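Local coordinates for citrate lyase, subunit 1 (PDB 6HXI), which probably catalyses, with its partner subunit, the ATP-dependent cleavage of citrate by coenzyme A into acetyl-CoA and oxaloacetate, at residues A2-K12 with P212-D221; I338-A349 with I373-Q384. All blocks are in the same frame, centred on the assembly; numbering follows the deposited sequence.

Contact 1 (A2-K12 with P212-D221); sequences AQRGIREYDAK and PLDMVAKLDD
Met215 reaches out from its strand to the start of the helix that follows Ile6, CG anti to its backbone N (chi1 -151°), and its SD lies 3.8 Å from Ala11 CB. An unbranched, pliable methionine suits this site, since Lys12 slides past it in the opposite direction, the lysine CG also touching the sulfur. Extended beyond CG, Lys12 brings NZ 2.8 Å from Leu213 O, from above the carbonyl plane rather than on a lone pair. Glu8 OE2, one turn back, receives the same NZ on its anti lone pair in a salt bridge of 2.8 Å. Glu8 OE2 and Asp214 OD1 stand 3.9 Å apart; Lys59, which bridges to both, probably offsets their repulsion. Farther along the strand, Ala11 CB rests 3.8 Å from Ala217 CB, two small methyls that let helix and strand approach closely.

These segments put strand 3-6, outermost in this chain's part of the ATP-grasp domain's antiparallel sheet, beside strand 209-220, with Arg4 and Leu219 a hydrogen-bonded pair. Ile6 crosses Leu219 at about a right angle, its CG2 3.7 Å from Leu219 CD1, while chi1 of 57° turns CG1 onto Ala217 CB. On the other face Gln3 lies near Lys218, and its NE2 hydrogen-bonds Glu118 of a neighbouring chain, the succinyl-CoA ligase alpha subunit. At the far end Asp221 accepts from Ala2 N through OD1 (2.9 Å), met from above the carboxylate plane, and returns a bond from its N to Ala2 O. The Arg4 guanidinium is turned 82° from that carboxylate, with Asp221 OD2 near its edge but beyond salt-bridge distance.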
# COMPACT_ATOMS: atom_id res chain seq x y z
N ALA C 2 52.67 25.03 -4.60
CA ALA C 2 53.69 26.10 -4.79
C ALA C 2 54.36 26.48 -3.50
O ALA C 2 53.74 26.49 -2.44
CB ALA C 2 53.05 27.34 -5.41
N GLN C 3 55.64 26.83 -3.60
CA GLN C 3 56.42 27.26 -2.44
C GLN C 3 56.15 28.75 -2.21
O GLN C 3 56.32 29.54 -3.13
CB GLN C 3 57.91 26.94 -2.65
CG GLN C 3 58.13 25.46 -2.95
CD GLN C 3 59.58 25.04 -2.95
OE1 GLN C 3 60.49 25.81 -3.27
NE2 GLN C 3 59.82 23.78 -2.61
N ARG C 4 55.60 29.09 -1.04
CA ARG C 4 55.24 30.48 -0.73
C ARG C 4 56.01 31.00 0.47
O ARG C 4 56.01 30.38 1.52
CB ARG C 4 53.71 30.62 -0.51
CG ARG C 4 52.83 30.19 -1.70
CD ARG C 4 52.30 31.39 -2.42
NE ARG C 4 50.91 31.67 -2.08
CZ ARG C 4 50.43 32.89 -1.86
NH1 ARG C 4 51.23 33.95 -1.92
NH2 ARG C 4 49.14 33.07 -1.58
N GLY C 5 56.65 32.15 0.28
CA GLY C 5 57.46 32.81 1.29
C GLY C 5 56.61 33.40 2.40
O GLY C 5 55.47 33.79 2.17
N ILE C 6 57.14 33.40 3.63
CA ILE C 6 56.40 33.93 4.79
C ILE C 6 57.23 34.98 5.51
O ILE C 6 58.46 34.95 5.44
CB ILE C 6 55.84 32.82 5.75
CG1 ILE C 6 56.95 31.88 6.28
CG2 ILE C 6 54.73 32.03 5.06
CD1 ILE C 6 56.56 31.12 7.53
N ARG C 7 56.56 35.91 6.20
CA ARG C 7 57.22 36.95 6.97
C ARG C 7 58.04 36.32 8.08
O ARG C 7 57.65 35.28 8.64
CB ARG C 7 56.22 37.94 7.59
CG ARG C 7 55.47 38.74 6.56
CD ARG C 7 54.87 40.02 7.11
NE ARG C 7 53.71 40.43 6.31
CZ ARG C 7 53.78 41.05 5.13
NH1 ARG C 7 52.68 41.35 4.47
NH2 ARG C 7 54.96 41.34 4.60
N GLU C 8 59.19 36.95 8.37
CA GLU C 8 60.11 36.60 9.45
C GLU C 8 59.29 36.52 10.75
O GLU C 8 59.50 35.60 11.54
CB GLU C 8 61.20 37.68 9.56
CG GLU C 8 62.43 37.28 10.34
CD GLU C 8 63.52 38.34 10.40
OE1 GLU C 8 63.71 39.07 9.39
OE2 GLU C 8 64.21 38.43 11.44
N TYR C 9 58.32 37.45 10.94
CA TYR C 9 57.39 37.52 12.06
C TYR C 9 56.66 36.18 12.24
O TYR C 9 56.67 35.62 13.34
CB TYR C 9 56.39 38.68 11.86
CG TYR C 9 55.26 38.72 12.87
CD1 TYR C 9 55.49 39.06 14.20
CD2 TYR C 9 53.96 38.40 12.49
CE1 TYR C 9 54.45 39.10 15.13
CE2 TYR C 9 52.92 38.39 13.42
CZ TYR C 9 53.17 38.75 14.74
OH TYR C 9 52.16 38.78 15.68
N ASP C 10 56.09 35.65 11.14
CA ASP C 10 55.35 34.40 11.08
C ASP C 10 56.23 33.17 11.31
O ASP C 10 55.84 32.27 12.07
CB ASP C 10 54.59 34.32 9.75
CG ASP C 10 53.56 35.42 9.53
OD1 ASP C 10 52.85 35.78 10.51
OD2 ASP C 10 53.40 35.88 8.37
N ALA C 11 57.43 33.14 10.68
CA ALA C 11 58.39 32.03 10.79
C ALA C 11 58.93 31.89 12.23
O ALA C 11 58.96 30.78 12.78
CB ALA C 11 59.53 32.24 9.80
N LYS C 12 59.30 33.02 12.86
CA LYS C 12 59.80 33.10 14.24
C LYS C 12 58.69 32.76 15.24
O LYS C 12 58.98 32.12 16.25
CB LYS C 12 60.39 34.48 14.53
CG LYS C 12 61.77 34.67 13.93
CD LYS C 12 62.30 36.06 14.14
CE LYS C 12 63.78 36.07 13.88
NZ LYS C 12 64.36 37.42 14.03
N PRO C 212 67.11 32.60 17.50
CA PRO C 212 67.23 32.93 16.06
C PRO C 212 67.33 34.45 15.85
O PRO C 212 66.49 35.18 16.39
CB PRO C 212 65.92 32.39 15.48
CG PRO C 212 64.94 32.50 16.59
CD PRO C 212 65.70 32.35 17.88
N LEU C 213 68.30 34.93 15.06
CA LEU C 213 68.43 36.38 14.84
C LEU C 213 67.76 36.86 13.56
O LEU C 213 67.09 37.90 13.57
CB LEU C 213 69.89 36.86 14.92
CG LEU C 213 70.61 36.67 16.27
CD1 LEU C 213 72.06 37.14 16.19
CD2 LEU C 213 69.86 37.35 17.42
N ASP C 214 67.92 36.12 12.47
CA ASP C 214 67.29 36.43 11.19
C ASP C 214 66.73 35.16 10.63
O ASP C 214 67.33 34.10 10.79
CB ASP C 214 68.26 37.11 10.22
CG ASP C 214 68.59 38.55 10.60
OD1 ASP C 214 67.81 39.46 10.21
OD2 ASP C 214 69.62 38.77 11.26
N MET C 215 65.53 35.24 10.03
CA MET C 215 64.81 34.09 9.50
C MET C 215 64.18 34.34 8.12
O MET C 215 63.63 35.42 7.85
CB MET C 215 63.76 33.63 10.52
CG MET C 215 63.45 32.16 10.44
SD MET C 215 62.57 31.58 11.91
CE MET C 215 62.17 29.94 11.41
N VAL C 216 64.30 33.34 7.25
CA VAL C 216 63.75 33.31 5.89
C VAL C 216 63.09 31.96 5.79
O VAL C 216 63.70 30.95 6.14
CB VAL C 216 64.86 33.51 4.81
CG1 VAL C 216 64.36 33.15 3.41
CG2 VAL C 216 65.41 34.94 4.84
N ALA C 217 61.82 31.94 5.37
CA ALA C 217 61.10 30.67 5.28
C ALA C 217 60.11 30.65 4.17
O ALA C 217 59.55 31.68 3.79
CB ALA C 217 60.40 30.35 6.61
N LYS C 218 59.90 29.43 3.62
CA LYS C 218 58.92 29.13 2.56
C LYS C 218 58.10 27.94 3.01
O LYS C 218 58.65 26.96 3.51
CB LYS C 218 59.62 28.80 1.24
CG LYS C 218 60.09 30.00 0.43
CD LYS C 218 60.81 29.52 -0.82
CE LYS C 218 61.06 30.63 -1.80
NZ LYS C 218 61.53 30.06 -3.09
N LEU C 219 56.78 28.02 2.84
CA LEU C 219 55.88 26.91 3.17
C LEU C 219 55.38 26.31 1.87
O LEU C 219 55.17 27.04 0.91
CB LEU C 219 54.70 27.38 4.02
CG LEU C 219 54.98 27.93 5.41
CD1 LEU C 219 53.74 28.58 5.99
CD2 LEU C 219 55.49 26.85 6.35
N ASP C 220 55.23 24.96 1.83
CA ASP C 220 54.64 24.30 0.67
C ASP C 220 53.14 24.53 0.86
O ASP C 220 52.55 23.94 1.78
CB ASP C 220 54.97 22.80 0.68
CG ASP C 220 54.15 21.98 -0.31
OD1 ASP C 220 53.67 22.55 -1.32
OD2 ASP C 220 54.01 20.76 -0.09
N ASP C 221 52.53 25.42 0.03
CA ASP C 221 51.12 25.83 0.19
C ASP C 221 50.12 24.63 0.10
O ASP C 221 49.02 24.72 0.67
CB ASP C 221 50.75 27.01 -0.74
CG ASP C 221 50.37 26.73 -2.19
OD1 ASP C 221 50.64 25.61 -2.67
OD2 ASP C 221 49.81 27.64 -2.84

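Contact 2 (I338-A349 with I373-Q384); sequences IGGAIANFTDVA and IYVRRGGPNYEQ. With COA (coenzyme A), chain G; FLC (citrate anion), chain M.
Arg377 NH1 is held between two oxygens: Ala341 O, 2.8 Å away in a weak, bent bond, and citrate OA2, also at 2.8 Å but well aligned. NH2 takes the other oxygen of that carboxylate, OA1, at 2.9 Å, a two-pronged grip that suits arginine. The chain leaves with CG anti to the backbone N (chi1 -166°) and bends at chi2, about CB-CG; Val348 CG1 packs on Arg377 CG. Thr346 CG2 sits at the guanidinium edge, and Thr346 OG1 accepts from citrate OHB (2.7 Å), a double role that suits threonine. A leucine at Arg377 would probably leave the OA1/OA2 carboxylate without its opposite charge and Ala341 O without this donor.

The two segments continue from neighbouring strands of a parallel sheet, joined by a beta-alpha-beta crossover through helices 348-361 and 363-368, in the citrate-binding, succinyl-CoA synthetase-like domain. Asn344 N and ND2 both donate to citrate OB2, while the backbone N atoms of Phe345 and Thr346 share OB1, which also lies over one face of the Phe345 ring. Arg376 turns to the other side: its NH1 meets Gly340 O at 3.0 Å, in the carbonyl plane on a lone pair, and forms a salt bridge with Glu184 of the neighbouring alpha subunit. Pro380 rests its CD on Thr346 O, and Pro380 O receives Val348 N, 2.8 Å away, nearly along the C=O axis.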
# COMPACT_ATOMS: atom_id res chain seq x y z
N ILE C 338 41.44 33.05 -25.76
CA ILE C 338 40.83 31.87 -25.12
C ILE C 338 41.41 30.64 -25.79
O ILE C 338 40.85 30.10 -26.75
CB ILE C 338 39.27 31.91 -25.15
CG1 ILE C 338 38.73 33.34 -24.79
CG2 ILE C 338 38.70 30.80 -24.21
CD1 ILE C 338 37.23 33.54 -24.78
N GLY C 339 42.57 30.24 -25.30
CA GLY C 339 43.28 29.12 -25.89
C GLY C 339 43.40 27.89 -25.02
O GLY C 339 42.72 27.76 -24.00
N GLY C 340 44.27 26.99 -25.46
CA GLY C 340 44.56 25.75 -24.77
C GLY C 340 44.91 24.64 -25.72
O GLY C 340 44.75 24.77 -26.94
N ALA C 341 45.38 23.52 -25.16
CA ALA C 341 45.71 22.34 -25.94
C ALA C 341 44.44 21.54 -26.20
O ALA C 341 43.34 22.02 -25.94
CB ALA C 341 46.72 21.48 -25.17
N ILE C 342 44.59 20.34 -26.75
CA ILE C 342 43.47 19.42 -26.95
C ILE C 342 43.35 18.73 -25.59
O ILE C 342 44.27 18.02 -25.20
CB ILE C 342 43.73 18.43 -28.12
CG1 ILE C 342 43.99 19.18 -29.45
CG2 ILE C 342 42.55 17.42 -28.24
CD1 ILE C 342 44.70 18.33 -30.54
N ALA C 343 42.30 19.06 -24.80
CA ALA C 343 42.13 18.50 -23.45
C ALA C 343 41.97 17.01 -23.45
O ALA C 343 41.45 16.41 -24.41
CB ALA C 343 40.97 19.16 -22.72
N ASN C 344 42.37 16.40 -22.33
CA ASN C 344 42.21 14.97 -22.10
C ASN C 344 40.87 14.73 -21.38
O ASN C 344 40.26 13.69 -21.57
CB ASN C 344 43.33 14.44 -21.21
CG ASN C 344 44.71 14.65 -21.77
OD1 ASN C 344 45.22 13.83 -22.55
ND2 ASN C 344 45.34 15.71 -21.34
N PHE C 345 40.46 15.64 -20.50
CA PHE C 345 39.24 15.37 -19.75
C PHE C 345 38.39 16.60 -19.46
O PHE C 345 37.19 16.43 -19.25
CB PHE C 345 39.52 14.57 -18.47
CG PHE C 345 40.32 15.26 -17.38
CD1 PHE C 345 41.72 15.27 -17.42
CD2 PHE C 345 39.69 15.85 -16.30
CE1 PHE C 345 42.46 15.88 -16.40
CE2 PHE C 345 40.43 16.47 -15.28
CZ PHE C 345 41.81 16.48 -15.34
N THR C 346 38.98 17.81 -19.44
CA THR C 346 38.24 19.06 -19.24
C THR C 346 37.17 19.13 -20.30
O THR C 346 37.47 19.04 -21.49
CB THR C 346 39.20 20.26 -19.29
OG1 THR C 346 40.13 20.17 -18.21
CG2 THR C 346 38.47 21.63 -19.24
N ASP C 347 35.91 19.22 -19.86
CA ASP C 347 34.77 19.31 -20.77
C ASP C 347 34.70 20.70 -21.43
O ASP C 347 34.48 21.71 -20.75
CB ASP C 347 33.47 18.97 -20.02
CG ASP C 347 32.38 18.47 -20.93
OD1 ASP C 347 31.88 19.26 -21.77
OD2 ASP C 347 32.04 17.26 -20.84
N VAL C 348 34.89 20.77 -22.74
CA VAL C 348 34.91 22.06 -23.45
C VAL C 348 33.50 22.69 -23.52
O VAL C 348 33.39 23.92 -23.53
CB VAL C 348 35.59 21.93 -24.84
CG1 VAL C 348 35.69 23.30 -25.54
CG2 VAL C 348 36.97 21.28 -24.73
N ALA C 349 32.45 21.86 -23.56
CA ALA C 349 31.06 22.32 -23.62
C ALA C 349 30.66 23.01 -22.34
O ALA C 349 30.05 24.09 -22.41
CB ALA C 349 30.13 21.15 -23.89
N ILE C 373 37.98 38.86 -29.57
CA ILE C 373 38.13 37.54 -28.94
C ILE C 373 38.68 36.52 -29.94
O ILE C 373 38.18 36.44 -31.06
CB ILE C 373 36.81 37.09 -28.26
CG1 ILE C 373 36.40 38.07 -27.13
CG2 ILE C 373 36.89 35.66 -27.72
CD1 ILE C 373 34.97 38.52 -27.18
N TYR C 374 39.73 35.77 -29.54
CA TYR C 374 40.37 34.73 -30.35
C TYR C 374 40.36 33.42 -29.55
O TYR C 374 40.85 33.37 -28.42
CB TYR C 374 41.80 35.14 -30.76
CG TYR C 374 41.86 36.39 -31.61
CD1 TYR C 374 41.74 37.66 -31.04
CD2 TYR C 374 42.04 36.31 -32.99
CE1 TYR C 374 41.77 38.81 -31.82
CE2 TYR C 374 42.08 37.46 -33.78
CZ TYR C 374 41.95 38.71 -33.19
OH TYR C 374 42.00 39.84 -33.98
N VAL C 375 39.74 32.37 -30.13
CA VAL C 375 39.57 31.05 -29.52
C VAL C 375 40.24 29.92 -30.32
O VAL C 375 40.08 29.88 -31.54
CB VAL C 375 38.06 30.74 -29.31
CG1 VAL C 375 37.88 29.46 -28.48
CG2 VAL C 375 37.32 31.92 -28.68
N ARG C 376 40.97 29.01 -29.64
CA ARG C 376 41.56 27.79 -30.19
C ARG C 376 41.41 26.71 -29.12
O ARG C 376 42.06 26.78 -28.08
CB ARG C 376 43.04 27.94 -30.60
CG ARG C 376 43.59 26.73 -31.39
CD ARG C 376 44.09 25.58 -30.51
NE ARG C 376 44.61 24.45 -31.29
CZ ARG C 376 45.19 23.37 -30.77
NH1 ARG C 376 45.33 23.25 -29.45
NH2 ARG C 376 45.64 22.41 -31.56
N ARG C 377 40.58 25.71 -29.38
CA ARG C 377 40.36 24.66 -28.40
C ARG C 377 39.99 23.32 -29.01
O ARG C 377 39.33 23.25 -30.04
CB ARG C 377 39.30 25.12 -27.37
CG ARG C 377 39.19 24.29 -26.10
CD ARG C 377 40.39 24.38 -25.17
NE ARG C 377 40.06 23.83 -23.86
CZ ARG C 377 40.87 23.07 -23.13
NH1 ARG C 377 42.09 22.79 -23.55
NH2 ARG C 377 40.47 22.62 -21.95
N GLY C 378 40.47 22.28 -28.34
CA GLY C 378 40.18 20.87 -28.61
C GLY C 378 39.90 20.20 -27.27
O GLY C 378 40.16 20.79 -26.21
N GLY C 379 39.37 18.98 -27.32
CA GLY C 379 39.05 18.22 -26.11
C GLY C 379 37.62 17.69 -26.05
O GLY C 379 36.86 17.84 -27.01
N PRO C 380 37.24 17.02 -24.92
CA PRO C 380 35.87 16.47 -24.80
C PRO C 380 34.76 17.48 -25.10
O PRO C 380 34.71 18.54 -24.50
CB PRO C 380 35.81 15.94 -23.36
CG PRO C 380 37.22 15.67 -23.01
CD PRO C 380 38.03 16.71 -23.71
N ASN C 381 33.91 17.14 -26.09
CA ASN C 381 32.77 17.92 -26.60
C ASN C 381 33.19 19.28 -27.19
O ASN C 381 32.39 20.22 -27.16
CB ASN C 381 31.65 18.09 -25.54
CG ASN C 381 31.22 16.83 -24.82
OD1 ASN C 381 31.34 16.73 -23.60
ND2 ASN C 381 30.62 15.86 -25.51
N TYR C 382 34.41 19.40 -27.73
CA TYR C 382 34.91 20.67 -28.26
C TYR C 382 34.00 21.26 -29.32
O TYR C 382 33.78 22.47 -29.28
CB TYR C 382 36.37 20.61 -28.75
CG TYR C 382 36.56 20.06 -30.15
CD1 TYR C 382 36.73 18.70 -30.37
CD2 TYR C 382 36.55 20.91 -31.26
CE1 TYR C 382 36.91 18.19 -31.65
CE2 TYR C 382 36.68 20.40 -32.55
CZ TYR C 382 36.89 19.05 -32.74
OH TYR C 382 37.07 18.52 -34.00
N GLU C 383 33.47 20.43 -30.26
CA GLU C 383 32.62 20.91 -31.35
C GLU C 383 31.39 21.66 -30.83
O GLU C 383 31.08 22.74 -31.32
CB GLU C 383 32.27 19.83 -32.40
CG GLU C 383 31.75 18.48 -31.93
CD GLU C 383 32.80 17.46 -31.52
OE1 GLU C 383 33.03 17.30 -30.30
OE2 GLU C 383 33.44 16.88 -32.43
N GLN C 384 30.76 21.14 -29.76
CA GLN C 384 29.64 21.78 -29.07
C GLN C 384 30.08 23.12 -28.44
O GLN C 384 29.33 24.10 -28.52
CB GLN C 384 29.06 20.83 -28.01
CG GLN C 384 27.89 21.41 -27.21
CD GLN C 384 27.41 20.50 -26.10
OE1 GLN C 384 27.81 19.34 -25.97
NE2 GLN C 384 26.50 21.02 -25.28
N1A COA G . 29.66 13.81 2.88
C2A COA G . 30.94 13.98 3.23
N3A COA G . 32.02 14.04 2.45
C4A COA G . 31.71 13.83 1.16
C5A COA G . 30.44 13.63 0.65
C6A COA G . 29.36 13.66 1.56
N6A COA G . 28.09 13.58 1.20
N7A COA G . 30.50 13.35 -0.71
C8A COA G . 31.78 13.39 -0.98
N9A COA G . 32.57 13.67 0.10
C1B COA G . 34.03 13.75 0.15
C2B COA G . 34.77 12.52 -0.34
O2B COA G . 34.85 11.52 0.68
C3B COA G . 36.14 13.13 -0.66
O3B COA G . 36.94 13.32 0.53
P3B COA G . 38.54 13.34 0.52
O7A COA G . 38.95 14.36 -0.49
O8A COA G . 38.93 13.68 1.92
O9A COA G . 38.98 11.91 0.20
C4B COA G . 35.81 14.56 -1.11
O4B COA G . 34.46 14.81 -0.68
C5B COA G . 35.95 14.81 -2.59
O5B COA G . 35.33 13.71 -3.29
P1A COA G . 36.02 13.04 -4.61
O1A COA G . 35.10 12.19 -5.41
O2A COA G . 37.34 12.36 -4.29
O3A COA G . 36.31 14.43 -5.34
P2A COA G . 36.74 15.02 -6.76
O4A COA G . 35.54 15.26 -7.58
O5A COA G . 37.45 16.31 -6.45
O6A COA G . 37.72 13.93 -7.45
CBP COA G . 39.88 14.11 -8.58
CCP COA G . 39.15 13.94 -7.25
CDP COA G . 41.39 14.09 -8.31
CEP COA G . 39.52 12.98 -9.56
CAP COA G . 39.46 15.47 -9.21
OAP COA G . 39.51 16.51 -8.25
C9P COA G . 40.21 15.91 -10.46
O9P COA G . 39.90 15.45 -11.56
N8P COA G . 41.20 16.80 -10.29
C7P COA G . 42.07 17.24 -11.38
C6P COA G . 43.49 16.81 -11.16
C5P COA G . 44.42 17.34 -12.23
O5P COA G . 44.18 18.40 -12.80
N4P COA G . 45.48 16.59 -12.51
C3P COA G . 46.41 16.91 -13.59
C2P COA G . 45.91 16.47 -14.95
S1P COA G . 47.28 16.76 -16.09
CAC FLC M . 43.21 21.24 -20.34
CA FLC M . 44.23 20.61 -19.41
CB FLC M . 43.76 19.41 -18.56
CBC FLC M . 43.13 18.36 -19.51
CG FLC M . 44.93 18.81 -17.78
CGC FLC M . 46.14 19.71 -17.57
OA1 FLC M . 42.09 21.56 -19.85
OA2 FLC M . 43.55 21.47 -21.54
OB1 FLC M . 41.91 18.13 -19.36
OB2 FLC M . 43.87 17.82 -20.36
OG1 FLC M . 46.16 20.47 -16.58
OG2 FLC M . 47.07 19.66 -18.42
OHB FLC M . 42.78 19.85 -17.63

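In the fold
Contact 1 belongs to the ATP-grasp half of the chain and contact 2 to the citrate-binding half; they follow each other in series. Their centres are about 39 Å apart and their nearest atoms about 18 Å, so the two do not touch. Contact 2 forms part of the ligand site: it holds citrate, and Phe345 joins Gly259 and Gly307 in lining the coenzyme A pocket. The side chain of Asp221 in contact 1 is about 9 Å from a bound sodium ion, and that of Phe345 in contact 2 about 11 Å from one. Both contacts also touch a chain of the alpha subunit type, and residues of that subunit type bind coenzyme A and citrate.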